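Local coordinates for protein MDM10 isoform 1 (Saccharomyces cerevisiae, PDB 7BTX) that forms part of the ERMES complex tethering the endoplasmic reticulum to mitochondria and takes part in the late assembly of the outer-membrane TOM translocase, at residues 38-43 with 439-444; 166-171 with 185-190; 191-196 with 208-213. All coordinates share one frame; numbering follows the deposited sequence.

The three contacts belong to the β-barrel of a mitochondrial outer-membrane protein. Contact 1 joins a segment near the start of the chain to one in its last part, so contacts 2 and 3 both fall within the long span between its segments. It also lies across the chain's centre from them, about 34 Å and 37 Å away between centres. Contact 2 pairs the hairpin strands 165-174 and 179-189; contact 3 follows directly along the chain and links 194-199 to 209-211. Their centres are about 13 Å apart, and they meet where Arg188 N probably forms a hydrogen bond with Gln195 O (3.0 Å). Contacts 2 and 3 thus build neighbouring stretches of the wall, whereas contact 1 lies near its closure.

Contact 1: 38-43 with 439-444; sequences RIPSAI and LISAGT
Ile39 meets Gly443 and Thr444 through the branches of its side chain. With chi1 at -61°, CG1 stands beside the backbone N and CG2 is anti to it; this sets CG2 against the peptide linking the two residues, 3.4 Å from Gly443 O and 3.9 Å from Thr444 N. The other branch reaches further along the strand, where CD1 lies 4.0 Å from Thr444 O. These are van der Waals contacts of methyl and methylene groups with polar atoms of the strand's backbone, and a branched aliphatic residue suits the place because it can touch both carbonyls and also pack on Leu430 of the adjoining strand. An alanine at this position would lack both branches; Leu430 would probably lose its apolar neighbour, and a gap would be likely to open beside the Gly443 carbonyl, between loop and strand. The glycine fits as well: its CA comes within 5.6 Å of Ile39 CA, and a CB there would be aimed at Ile39 and Pro40.

In the fold, 38-43 is the end of the loop that leads from helix 30-33 into strand 44-48, which runs parallel to the C-terminal strand 491-492, as at the closing seam of mitochondrial porin-like barrels. The loop packs on the face of strand 439-447 that carries Ser441, consistent with its lying against the inside of the wall.

Pro40 has its CB directed at the strand, and its ring CG approaches Ser441 O to 3.8 Å; the same atom is 4.4 Å from Ser441 OG, a hydroxyl that makes a weak hydrogen bond with Glu432. Having no backbone N-H to place, proline suits a segment that packs on this strand without pairing with it.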
loop_
_atom_site.group_PDB
_atom_site.type_symbol
_atom_site.label_atom_id
_atom_site.label_comp_id
_atom_site.label_asym_id
_atom_site.label_seq_id
_atom_site.Cartn_x
_atom_site.Cartn_y
_atom_site.Cartn_z
ATOM N N ARG D 38 17.896 17.799 -9.895
ATOM C CA ARG D 38 16.678 17.045 -9.645
ATOM C C ARG D 38 15.747 17.834 -8.738
ATOM O O ARG D 38 16.179 18.381 -7.719
ATOM C CB ARG D 38 17.001 15.687 -9.021
ATOM C CG ARG D 38 15.896 14.664 -9.180
ATOM C CD ARG D 38 15.618 14.390 -10.641
ATOM N NE ARG D 38 16.710 13.654 -11.266
ATOM C CZ ARG D 38 16.787 12.329 -11.312
ATOM N NH1 ARG D 38 15.828 11.589 -10.773
ATOM N NH2 ARG D 38 17.819 11.743 -11.900
ATOM N N ILE D 39 14.472 17.877 -9.111
ATOM C CA ILE D 39 13.430 18.554 -8.346
ATOM C C ILE D 39 12.702 17.514 -7.502
ATOM O O ILE D 39 12.360 16.441 -8.017
ATOM C CB ILE D 39 12.459 19.295 -9.281
ATOM C CG1 ILE D 39 13.198 20.360 -10.084
ATOM C CG2 ILE D 39 11.324 19.931 -8.509
ATOM C CD1 ILE D 39 13.986 21.299 -9.248
ATOM N N PRO D 40 12.474 17.766 -6.213
ATOM C CA PRO D 40 11.660 16.847 -5.416
ATOM C C PRO D 40 10.211 16.857 -5.872
ATOM O O PRO D 40 9.698 17.864 -6.362
ATOM C CB PRO D 40 11.799 17.398 -3.993
ATOM C CG PRO D 40 13.002 18.260 -4.027
ATOM C CD PRO D 40 13.045 18.841 -5.388
ATOM N N SER D 41 9.549 15.714 -5.713
ATOM C CA SER D 41 8.195 15.536 -6.220
ATOM C C SER D 41 7.162 15.423 -5.103
ATOM O O SER D 41 5.963 15.328 -5.373
ATOM C CB SER D 41 8.123 14.314 -7.129
ATOM O OG SER D 41 8.509 13.146 -6.430
ATOM N N ALA D 42 7.609 15.451 -3.849
ATOM C CA ALA D 42 6.734 15.345 -2.689
ATOM C C ALA D 42 7.503 15.855 -1.483
ATOM O O ALA D 42 8.700 16.138 -1.569
ATOM C CB ALA D 42 6.271 13.913 -2.445
ATOM N N ILE D 43 6.807 15.964 -0.353
ATOM C CA ILE D 43 7.476 16.296 0.900
ATOM C C ILE D 43 8.221 15.068 1.395
ATOM O O ILE D 43 7.640 13.986 1.524
ATOM C CB ILE D 43 6.469 16.793 1.945
ATOM C CG1 ILE D 43 5.462 17.743 1.305
ATOM C CG2 ILE D 43 7.193 17.464 3.091
ATOM C CD1 ILE D 43 6.057 19.046 0.846
ATOM N N LEU D 439 19.275 20.448 6.392
ATOM C CA LEU D 439 19.356 20.752 4.967
ATOM C C LEU D 439 17.943 20.740 4.405
ATOM O O LEU D 439 17.353 19.669 4.256
ATOM C CB LEU D 439 20.249 19.745 4.250
ATOM C CG LEU D 439 20.684 19.988 2.804
ATOM C CD1 LEU D 439 22.086 19.452 2.632
ATOM C CD2 LEU D 439 19.763 19.313 1.804
ATOM N N ILE D 440 17.415 21.913 4.078
ATOM C CA ILE D 440 16.095 22.048 3.474
ATOM C C ILE D 440 16.286 22.278 1.984
ATOM O O ILE D 440 17.192 23.011 1.578
ATOM C CB ILE D 440 15.313 23.201 4.132
ATOM C CG1 ILE D 440 15.240 22.988 5.638
ATOM C CG2 ILE D 440 13.894 23.270 3.614
ATOM C CD1 ILE D 440 14.735 24.183 6.388
ATOM N N SER D 441 15.445 21.652 1.161
ATOM C CA SER D 441 15.585 21.713 -0.296
ATOM C C SER D 441 14.204 21.831 -0.938
ATOM O O SER D 441 13.572 20.823 -1.256
ATOM C CB SER D 441 16.332 20.492 -0.808
ATOM O OG SER D 441 16.376 20.472 -2.219
ATOM N N ALA D 442 13.762 23.062 -1.166
ATOM C CA ALA D 442 12.495 23.326 -1.833
ATOM C C ALA D 442 12.733 23.553 -3.318
ATOM O O ALA D 442 13.701 24.211 -3.703
ATOM C CB ALA D 442 11.804 24.544 -1.228
ATOM N N GLY D 443 11.850 23.013 -4.149
ATOM C CA GLY D 443 12.024 23.158 -5.578
ATOM C C GLY D 443 10.789 22.877 -6.401
ATOM O O GLY D 443 10.025 21.965 -6.087
ATOM N N THR D 444 10.586 23.642 -7.469
ATOM C CA THR D 444 9.428 23.489 -8.335
ATOM C C THR D 444 9.859 23.450 -9.792
ATOM O O THR D 444 11.000 23.757 -10.138
ATOM C CB THR D 444 8.416 24.620 -8.132
ATOM O OG1 THR D 444 7.256 24.367 -8.931
ATOM C CG2 THR D 444 9.012 25.944 -8.536
#

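Contact 2: 166-171 with 185-190; sequences QFMLKG and YFQRDS
Tyr185 N donates to Met168 O at 2.8 Å with an N-H...O angle of 152°. Further along, Gln166 and Gln187 form an antiparallel hydrogen-bonded pair: Gln166 N gives to Gln187 O at 3.0 Å, and Gln187 N returns a bond of 3.1 Å to Gln166 O, lying in the plane of that carbonyl. The bond from Met168 N to Tyr185 O is weak, being strongly bent.

Above this backbone the two glutamine side chains run alongside each other in the same direction. Gln187 starts with CG between its backbone N and carbonyl carbon (chi1 39°) and then extends, which brings NE2 within 3.0 Å of Gln166 OE1, with the amide planes turned 70° apart. Tyr13 of the helix 5-16 adds its hydroxyl to the group, hydrogen-bonded to Gln187 NE2 and weakly to Gln166 OE1. Glutamine suits such a buried site, since each amide has both a donor and an acceptor to offer.

Packing takes over beyond the amides. Met168 CB lies 3.7 Å from Tyr185 CB. Met168 SD is 5.5 Å from the centroid of the Tyr185 ring, an oblique Met-aromatic contact, and the bend at chi3 turns CE toward CD1 of the ring. Lys170 crosses the same ring obliquely and touches it through CD, 3.7 Å from Tyr185 CE1; a long chain suits the place because a methylene can pack there while the amine lies further out. Met168 and Lys170 also touch helix 5-16. On the other face of the sheet stand Phe167 and Phe186, the latter with CD1 3.8 Å from Gln166 O.

Mixed residues towards an internal helix and phenylalanines on the opposite face are expected of a hairpin in a membrane β-barrel with its N-terminal helix inside, the aromatic rings probably facing lipid.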
loop_
_atom_site.group_PDB
_atom_site.type_symbol
_atom_site.label_atom_id
_atom_site.label_comp_id
_atom_site.label_asym_id
_atom_site.label_seq_id
_atom_site.Cartn_x
_atom_site.Cartn_y
_atom_site.Cartn_z
ATOM N N GLN D 166 45.013 2.879 -10.169
ATOM C CA GLN D 166 43.979 2.590 -9.190
ATOM C C GLN D 166 43.084 1.489 -9.727
ATOM O O GLN D 166 42.906 1.356 -10.937
ATOM C CB GLN D 166 43.154 3.834 -8.881
ATOM C CG GLN D 166 42.617 3.878 -7.488
ATOM C CD GLN D 166 41.744 5.072 -7.264
ATOM O OE1 GLN D 166 40.681 5.187 -7.862
ATOM N NE2 GLN D 166 42.184 5.975 -6.404
ATOM N N PHE D 167 42.528 0.700 -8.818
ATOM C CA PHE D 167 41.577 -0.345 -9.164
ATOM C C PHE D 167 40.288 -0.085 -8.408
ATOM O O PHE D 167 40.313 0.437 -7.294
ATOM C CB PHE D 167 42.122 -1.732 -8.824
ATOM C CG PHE D 167 41.168 -2.849 -9.126
ATOM C CD1 PHE D 167 40.883 -3.199 -10.433
ATOM C CD2 PHE D 167 40.544 -3.540 -8.102
ATOM C CE1 PHE D 167 40.000 -4.220 -10.714
ATOM C CE2 PHE D 167 39.660 -4.563 -8.375
ATOM C CZ PHE D 167 39.390 -4.901 -9.684
ATOM N N MET D 168 39.159 -0.439 -9.015
ATOM C CA MET D 168 37.868 -0.179 -8.406
ATOM C C MET D 168 36.895 -1.287 -8.751
ATOM O O MET D 168 36.847 -1.741 -9.890
ATOM C CB MET D 168 37.291 1.147 -8.879
ATOM C CG MET D 168 37.694 2.343 -8.069
ATOM S SD MET D 168 36.645 3.729 -8.495
ATOM C CE MET D 168 35.047 2.936 -8.475
ATOM N N LEU D 169 36.121 -1.710 -7.763
ATOM C CA LEU D 169 35.005 -2.619 -7.956
ATOM C C LEU D 169 33.726 -1.915 -7.537
ATOM O O LEU D 169 33.738 -1.051 -6.663
ATOM C CB LEU D 169 35.183 -3.900 -7.145
ATOM C CG LEU D 169 35.852 -5.076 -7.837
ATOM C CD1 LEU D 169 36.516 -5.953 -6.813
ATOM C CD2 LEU D 169 34.823 -5.863 -8.601
ATOM N N LYS D 170 32.617 -2.281 -8.175
ATOM C CA LYS D 170 31.341 -1.633 -7.877
ATOM C C LYS D 170 30.232 -2.655 -8.132
ATOM O O LYS D 170 29.796 -2.832 -9.268
ATOM C CB LYS D 170 31.135 -0.391 -8.711
ATOM C CG LYS D 170 31.444 0.913 -8.019
ATOM C CD LYS D 170 31.449 2.039 -9.025
ATOM C CE LYS D 170 31.355 3.393 -8.361
ATOM N NZ LYS D 170 31.576 4.493 -9.335
ATOM N N GLY D 171 29.780 -3.304 -7.069
ATOM C CA GLY D 171 28.677 -4.228 -7.165
ATOM C C GLY D 171 27.366 -3.603 -6.745
ATOM O O GLY D 171 27.301 -2.739 -5.876
ATOM N N TYR D 185 36.940 -1.122 -12.629
ATOM C CA TYR D 185 37.509 0.115 -13.164
ATOM C C TYR D 185 39.005 0.085 -12.891
ATOM O O TYR D 185 39.436 0.357 -11.771
ATOM C CB TYR D 185 36.901 1.366 -12.538
ATOM C CG TYR D 185 35.428 1.581 -12.754
ATOM C CD1 TYR D 185 34.491 0.893 -12.004
ATOM C CD2 TYR D 185 34.977 2.503 -13.679
ATOM C CE1 TYR D 185 33.157 1.092 -12.190
ATOM C CE2 TYR D 185 33.633 2.708 -13.875
ATOM C CZ TYR D 185 32.728 1.995 -13.124
ATOM O OH TYR D 185 31.381 2.186 -13.298
ATOM N N PHE D 186 39.792 -0.231 -13.903
ATOM C CA PHE D 186 41.222 0.002 -13.842
ATOM C C PHE D 186 41.510 1.351 -14.476
ATOM O O PHE D 186 40.942 1.682 -15.516
ATOM C CB PHE D 186 41.979 -1.104 -14.567
ATOM C CG PHE D 186 43.455 -1.032 -14.393
ATOM C CD1 PHE D 186 44.047 -1.494 -13.236
ATOM C CD2 PHE D 186 44.256 -0.500 -15.388
ATOM C CE1 PHE D 186 45.403 -1.431 -13.076
ATOM C CE2 PHE D 186 45.616 -0.429 -15.230
ATOM C CZ PHE D 186 46.189 -0.896 -14.076
ATOM N N GLN D 187 42.380 2.136 -13.852
ATOM C CA GLN D 187 42.619 3.489 -14.342
ATOM C C GLN D 187 44.044 3.925 -14.047
ATOM O O GLN D 187 44.460 3.959 -12.888
ATOM C CB GLN D 187 41.609 4.463 -13.734
ATOM C CG GLN D 187 41.287 4.216 -12.282
ATOM C CD GLN D 187 40.072 4.977 -11.820
ATOM O OE1 GLN D 187 39.531 5.800 -12.550
ATOM N NE2 GLN D 187 39.626 4.695 -10.605
ATOM N N ARG D 188 44.785 4.271 -15.100
ATOM C CA ARG D 188 46.176 4.697 -14.973
ATOM C C ARG D 188 46.251 6.205 -15.186
ATOM O O ARG D 188 46.132 6.713 -16.296
ATOM C CB ARG D 188 47.063 3.951 -15.961
ATOM C CG ARG D 188 48.509 4.428 -15.948
ATOM C CD ARG D 188 49.467 3.386 -16.493
ATOM N NE ARG D 188 49.644 3.502 -17.936
ATOM C CZ ARG D 188 49.388 2.528 -18.800
ATOM N NH1 ARG D 188 48.944 1.356 -18.366
ATOM N NH2 ARG D 188 49.582 2.722 -20.098
ATOM N N ASP D 189 46.463 6.923 -14.093
ATOM C CA ASP D 189 46.617 8.367 -14.169
ATOM C C ASP D 189 48.012 8.731 -14.650
ATOM O O ASP D 189 48.951 7.942 -14.543
ATOM C CB ASP D 189 46.371 9.001 -12.804
ATOM C CG ASP D 189 46.076 10.482 -12.887
ATOM O OD1 ASP D 189 45.781 10.957 -13.999
ATOM O OD2 ASP D 189 46.148 11.170 -11.849
ATOM N N SER D 190 48.130 9.927 -15.210
ATOM C CA SER D 190 49.404 10.579 -15.468
ATOM C C SER D 190 49.179 12.064 -15.233
ATOM O O SER D 190 48.176 12.443 -14.622
ATOM C CB SER D 190 49.898 10.299 -16.884
ATOM O OG SER D 190 50.907 11.219 -17.253
#

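Contact 3: 191-196 with 208-213; sequences HRNLQE and YRVLHN
Arg209, with CG anti to its carbonyl carbon (chi1 -66°) and the chain extended out to NE, runs alongside Glu196. Its CB is 4.2 Å from Glu196 CB; CD passes Glu196 OE1 at 3.9 Å, with NE slightly further from that oxygen; CZ comes to 3.7 Å of it, and NH2 closes a salt bridge to Glu196 OE1 at 2.7 Å. Both chains point the same way, but the guanidinium and carboxylate planes stand 79° apart, so a single nitrogen makes the close approach. An arginine suits this place because the long side chain also touches Trp238 and Tyr24. Beneath the pair, Glu196 N and Arg209 O are bonded at 3.0 Å, and Arg209 N and Glu196 O at 2.9 Å.

This antiparallel hydrogen-bonded pair is a single bridge joining strands 194-199 and 209-211, through which the β-barrel wall continues from one run of strands to the next.

Gln195, on the other side of the strand, sets CG 3.5 Å from Tyr208 OH and also packs on Val210 CG2. At the far end of the pairing from Glu196, Asn193 OD1 lies 3.1 Å from His212 ND1, while Arg192 O sits over one face of that imidazole and accepts a weak bond from Asn213 N.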
loop_
_atom_site.group_PDB
_atom_site.type_symbol
_atom_site.label_atom_id
_atom_site.label_comp_id
_atom_site.label_asym_id
_atom_site.label_seq_id
_atom_site.Cartn_x
_atom_site.Cartn_y
_atom_site.Cartn_z
ATOM N N HIS D 191 50.089 12.918 -15.681
ATOM C CA HIS D 191 49.794 14.342 -15.642
ATOM C C HIS D 191 49.445 14.908 -17.011
ATOM O O HIS D 191 49.237 16.121 -17.130
ATOM C CB HIS D 191 50.961 15.109 -15.014
ATOM C CG HIS D 191 51.221 14.730 -13.588
ATOM N ND1 HIS D 191 52.315 13.987 -13.199
ATOM C CD2 HIS D 191 50.512 14.972 -12.460
ATOM C CE1 HIS D 191 52.275 13.797 -11.892
ATOM N NE2 HIS D 191 51.191 14.385 -11.419
ATOM N N ARG D 192 49.370 14.058 -18.041
ATOM C CA ARG D 192 48.830 14.431 -19.345
ATOM C C ARG D 192 47.767 13.448 -19.826
ATOM O O ARG D 192 47.281 13.579 -20.950
ATOM C CB ARG D 192 49.942 14.533 -20.393
ATOM C CG ARG D 192 51.127 15.415 -20.026
ATOM C CD ARG D 192 50.843 16.889 -20.256
ATOM N NE ARG D 192 50.422 17.558 -19.031
ATOM C CZ ARG D 192 50.283 18.873 -18.906
ATOM N NH1 ARG D 192 49.893 19.392 -17.750
ATOM N NH2 ARG D 192 50.543 19.671 -19.932
ATOM N N ASN D 193 47.383 12.479 -18.998
ATOM C CA ASN D 193 46.436 11.437 -19.374
ATOM C C ASN D 193 45.752 10.908 -18.125
ATOM O O ASN D 193 46.303 10.976 -17.027
ATOM C CB ASN D 193 47.111 10.260 -20.087
ATOM C CG ASN D 193 47.431 10.549 -21.529
ATOM O OD1 ASN D 193 46.600 11.066 -22.268
ATOM N ND2 ASN D 193 48.646 10.222 -21.941
ATOM N N LEU D 194 44.528 10.415 -18.296
ATOM C CA LEU D 194 43.853 9.633 -17.270
ATOM C C LEU D 194 43.113 8.489 -17.967
ATOM O O LEU D 194 41.890 8.442 -17.993
ATOM C CB LEU D 194 42.940 10.484 -16.388
ATOM C CG LEU D 194 42.653 9.943 -14.970
ATOM C CD1 LEU D 194 42.457 11.091 -13.997
ATOM C CD2 LEU D 194 41.469 8.995 -14.860
ATOM N N GLN D 195 43.860 7.650 -18.684
ATOM C CA GLN D 195 43.291 6.459 -19.310
ATOM C C GLN D 195 42.606 5.560 -18.289
ATOM O O GLN D 195 42.979 5.528 -17.118
ATOM C CB GLN D 195 44.380 5.663 -20.025
ATOM C CG GLN D 195 45.243 6.468 -20.953
ATOM C CD GLN D 195 46.498 5.733 -21.339
ATOM O OE1 GLN D 195 46.864 4.743 -20.713
ATOM N NE2 GLN D 195 47.167 6.208 -22.377
ATOM N N GLU D 196 41.601 4.822 -18.745
ATOM C CA GLU D 196 40.769 4.036 -17.850
ATOM C C GLU D 196 40.184 2.865 -18.613
ATOM O O GLU D 196 39.716 3.038 -19.734
ATOM C CB GLU D 196 39.647 4.889 -17.266
ATOM C CG GLU D 196 38.805 4.182 -16.243
ATOM C CD GLU D 196 37.888 5.124 -15.511
ATOM O OE1 GLU D 196 37.809 6.304 -15.908
ATOM O OE2 GLU D 196 37.246 4.686 -14.537
ATOM N N TYR D 208 36.678 1.792 -22.477
ATOM C CA TYR D 208 37.940 2.507 -22.424
ATOM C C TYR D 208 37.638 3.994 -22.415
ATOM O O TYR D 208 36.721 4.439 -23.096
ATOM C CB TYR D 208 38.835 2.144 -23.614
ATOM C CG TYR D 208 40.149 2.879 -23.653
ATOM C CD1 TYR D 208 41.123 2.638 -22.707
ATOM C CD2 TYR D 208 40.417 3.812 -24.640
ATOM C CE1 TYR D 208 42.325 3.306 -22.734
ATOM C CE2 TYR D 208 41.617 4.486 -24.675
ATOM C CZ TYR D 208 42.565 4.225 -23.718
ATOM O OH TYR D 208 43.765 4.885 -23.738
ATOM N N ARG D 209 38.392 4.749 -21.625
ATOM C CA ARG D 209 38.292 6.198 -21.617
ATOM C C ARG D 209 39.695 6.761 -21.664
ATOM O O ARG D 209 40.648 6.098 -21.259
ATOM C CB ARG D 209 37.594 6.749 -20.371
ATOM C CG ARG D 209 36.139 6.405 -20.199
ATOM C CD ARG D 209 35.620 7.125 -18.970
ATOM N NE ARG D 209 34.491 6.448 -18.348
ATOM C CZ ARG D 209 34.303 6.380 -17.035
ATOM N NH1 ARG D 209 33.249 5.746 -16.545
ATOM N NH2 ARG D 209 35.176 6.939 -16.215
ATOM N N VAL D 210 39.814 7.991 -22.145
ATOM C CA VAL D 210 41.088 8.699 -22.155
ATOM C C VAL D 210 40.767 10.183 -22.172
ATOM O O VAL D 210 39.739 10.594 -22.712
ATOM C CB VAL D 210 41.975 8.257 -23.342
ATOM C CG1 VAL D 210 41.337 8.576 -24.680
ATOM C CG2 VAL D 210 43.383 8.837 -23.245
ATOM N N LEU D 211 41.586 10.988 -21.512
ATOM C CA LEU D 211 41.429 12.434 -21.514
ATOM C C LEU D 211 42.814 13.051 -21.578
ATOM O O LEU D 211 43.484 13.189 -20.552
ATOM C CB LEU D 211 40.656 12.899 -20.281
ATOM C CG LEU D 211 40.188 14.352 -20.186
ATOM C CD1 LEU D 211 38.836 14.394 -19.536
ATOM C CD2 LEU D 211 41.141 15.193 -19.364
ATOM N N HIS D 212 43.242 13.411 -22.780
ATOM C CA HIS D 212 44.595 13.905 -23.008
ATOM C C HIS D 212 44.593 15.414 -22.819
ATOM O O HIS D 212 44.154 16.168 -23.683
ATOM C CB HIS D 212 45.091 13.515 -24.392
ATOM C CG HIS D 212 46.560 13.714 -24.578
ATOM N ND1 HIS D 212 47.438 12.664 -24.727
ATOM C CD2 HIS D 212 47.308 14.840 -24.641
ATOM C CE1 HIS D 212 48.663 13.135 -24.871
ATOM N NE2 HIS D 212 48.611 14.453 -24.823
ATOM N N ASN D 213 45.104 15.853 -21.680
ATOM C CA ASN D 213 45.254 17.274 -21.426
ATOM C C ASN D 213 46.423 17.836 -22.230
ATOM O O ASN D 213 47.489 17.225 -22.331
ATOM C CB ASN D 213 45.470 17.511 -19.934
ATOM C CG ASN D 213 45.318 18.960 -19.545
ATOM O OD1 ASN D 213 44.865 19.782 -20.335
ATOM N ND2 ASN D 213 45.691 19.283 -18.314
#